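Local structure of CBS domain-containing protein CBSX2, chloroplastic (Arabidopsis thaliana, 3SL7) at residues V18-T23 and I43-T48. The protein is a chloroplast CBS-pair protein that probably acts as a redox regulator by modulating the thioredoxin system. Residues are numbered along the deposited sequence; the frame is centred on the assembly and turned at random.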
loop_
_atom_site.group_PDB
_atom_site.type_symbol
_atom_site.label_atom_id
_atom_site.label_comp_id
_atom_site.label_asym_id
_atom_site.label_seq_id
_atom_site.Cartn_x
_atom_site.Cartn_y
_atom_site.Cartn_z
ATOM N N VAL A 18 -8.499 -11.638 2.865
ATOM C CA VAL A 18 -9.515 -11.544 3.896
ATOM C C VAL A 18 -9.038 -12.207 5.168
ATOM O O VAL A 18 -8.178 -13.086 5.133
ATOM C CB VAL A 18 -10.828 -12.227 3.470
ATOM C CG1 VAL A 18 -11.406 -11.559 2.208
ATOM C CG2 VAL A 18 -10.599 -13.703 3.232
ATOM N N VAL A 19 -9.588 -11.758 6.291
ATOM C CA VAL A 19 -9.450 -12.471 7.561
ATOM C C VAL A 19 -10.836 -12.620 8.166
ATOM O O VAL A 19 -11.812 -12.090 7.630
ATOM C CB VAL A 19 -8.536 -11.717 8.540
ATOM C CG1 VAL A 19 -7.101 -11.690 8.009
ATOM C CG2 VAL A 19 -9.053 -10.293 8.749
ATOM N N LYS A 20 -10.926 -13.339 9.278
ATOM C CA LYS A 20 -12.182 -13.488 9.989
ATOM C C LYS A 20 -12.057 -12.869 11.372
ATOM O O LYS A 20 -10.959 -12.568 11.806
ATOM C CB LYS A 20 -12.544 -14.962 10.092
ATOM C CG LYS A 20 -12.558 -15.670 8.752
ATOM C CD LYS A 20 -13.059 -17.090 8.904
ATOM C CE LYS A 20 -13.101 -17.808 7.570
ATOM N NZ LYS A 20 -13.543 -19.221 7.743
ATOM N N PRO A 21 -13.188 -12.655 12.059
ATOM C CA PRO A 21 -13.107 -12.060 13.393
ATOM C C PRO A 21 -12.272 -12.943 14.324
ATOM O O PRO A 21 -11.685 -12.451 15.281
ATOM C CB PRO A 21 -14.558 -12.029 13.845
ATOM C CG PRO A 21 -15.343 -11.908 12.520
ATOM C CD PRO A 21 -14.576 -12.810 11.596
ATOM N N SER A 22 -12.199 -14.233 14.018
ATOM C CA SER A 22 -11.458 -15.180 14.851
ATOM C C SER A 22 -9.977 -15.269 14.484
ATOM O O SER A 22 -9.193 -15.920 15.171
ATOM C CB SER A 22 -12.098 -16.566 14.759
ATOM O OG SER A 22 -11.990 -17.094 13.448
ATOM N N THR A 23 -9.591 -14.625 13.398
ATOM C CA THR A 23 -8.194 -14.641 12.978
ATOM C C THR A 23 -7.357 -13.982 14.061
ATOM O O THR A 23 -7.723 -12.927 14.572
ATOM C CB THR A 23 -8.010 -13.878 11.664
ATOM O OG1 THR A 23 -8.804 -14.504 10.656
ATOM C CG2 THR A 23 -6.563 -13.899 11.236
ATOM N N ILE A 43 -14.425 -11.145 6.867
ATOM C CA ILE A 43 -15.616 -11.900 6.511
ATOM C C ILE A 43 -15.903 -12.954 7.570
ATOM O O ILE A 43 -15.051 -13.228 8.419
ATOM C CB ILE A 43 -15.426 -12.632 5.170
ATOM C CG1 ILE A 43 -14.175 -13.520 5.234
ATOM C CG2 ILE A 43 -15.308 -11.632 4.042
ATOM C CD1 ILE A 43 -14.106 -14.558 4.137
ATOM N N ASP A 44 -17.100 -13.539 7.530
ATOM C CA ASP A 44 -17.362 -14.718 8.335
ATOM C C ASP A 44 -17.167 -15.947 7.475
ATOM O O ASP A 44 -16.751 -15.848 6.317
ATOM C CB ASP A 44 -18.748 -14.691 8.981
ATOM C CG ASP A 44 -19.882 -14.777 7.970
ATOM O OD1 ASP A 44 -19.629 -15.094 6.784
ATOM O OD2 ASP A 44 -21.045 -14.547 8.376
ATOM N N ASP A 45 -17.482 -17.107 8.037
ATOM C CA ASP A 45 -17.247 -18.379 7.366
ATOM C C ASP A 45 -17.940 -18.492 5.998
ATOM O O ASP A 45 -17.517 -19.273 5.145
ATOM C CB ASP A 45 -17.638 -19.543 8.291
ATOM C CG ASP A 45 -16.726 -19.658 9.513
ATOM O OD1 ASP A 45 -15.584 -19.150 9.464
ATOM O OD2 ASP A 45 -17.150 -20.266 10.521
ATOM N N ASN A 46 -18.992 -17.705 5.785
ATOM C CA ASN A 46 -19.757 -17.764 4.537
ATOM C C ASN A 46 -19.469 -16.598 3.591
ATOM O O ASN A 46 -20.222 -16.346 2.655
ATOM C CB ASN A 46 -21.264 -17.840 4.814
ATOM C CG ASN A 46 -21.631 -18.983 5.734
ATOM O OD1 ASN A 46 -22.277 -18.777 6.761
ATOM N ND2 ASN A 46 -21.217 -20.197 5.377
ATOM N N TRP A 47 -18.377 -15.888 3.846
ATOM C CA TRP A 47 -17.961 -14.773 3.005
ATOM C C TRP A 47 -18.850 -13.546 3.128
ATOM O O TRP A 47 -18.734 -12.613 2.342
ATOM C CB TRP A 47 -17.810 -15.210 1.541
ATOM C CG TRP A 47 -16.437 -15.685 1.307
ATOM C CD1 TRP A 47 -15.922 -16.899 1.652
ATOM C CD2 TRP A 47 -15.364 -14.936 0.743
ATOM N NE1 TRP A 47 -14.593 -16.958 1.316
ATOM C CE2 TRP A 47 -14.224 -15.763 0.756
ATOM C CE3 TRP A 47 -15.257 -13.649 0.213
ATOM C CZ2 TRP A 47 -12.994 -15.348 0.260
ATOM C CZ3 TRP A 47 -14.031 -13.233 -0.271
ATOM C CH2 TRP A 47 -12.916 -14.082 -0.246
ATOM N N THR A 48 -19.717 -13.539 4.133
ATOM C CA THR A 48 -20.435 -12.321 4.477
ATOM C C THR A 48 -19.438 -11.305 5.011
ATOM O O THR A 48 -18.629 -11.619 5.897
ATOM C CB THR A 48 -21.515 -12.580 5.526
ATOM O OG1 THR A 48 -22.398 -13.595 5.037
ATOM C CG2 THR A 48 -22.305 -11.303 5.796
#
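Backbone N of Ile43 donates to Val19 O at 2.9 Å, and the O of the same Ile43 takes a CA-H...O contact from Lys20 CA, the next residue after Val19, at 3.3 Å. Pro21 CD comes up to that oxygen too. The apolar part of the contact runs through Val18: its CG2 meets Ile43 CD1 at 3.7 Å, while CG1 packs obliquely against the Trp47 ring at CH2, 3.8 Å off. Ile43 has CG1 between its own backbone N and carbonyl carbon (chi1 55°), which carries CD1 over the centre of one face of the Trp47 indole, 3.5 Å above the plane. Both segments belong to the first CBS domain: 43-48 is the beta hairpin connection between strands 39-43 and 49-54, whereas the loop 18-23 leads into helix 25-35. The hairpin turns through a type I turn from Asp44 to Trp47, reinforced by an Asx turn, Asn46 N to Asp44 OD1; Thr48 N reaches the same oxygen from the opposite face of the carboxylate. Leu141 of strand 141-146 also touches Val18, Ile43 and Trp47. Lys20, extended beyond CG, reaches Asp45 across the contact, the two side chains crossing at about a right angle, and closes a salt bridge, NZ to OD1 2.7 Å, on the anti side and 32° out of the carboxylate plane. A leucine in place of Lys20 would probably leave the Asp45 carboxylate without this charge partner and the tip of the hairpin tied less firmly to the 18-23 loop. At the base of that lysine, Lys20 N donates to Thr23 OG1 at 2.8 Å, bracing the type I turn from Lys20 to Thr23.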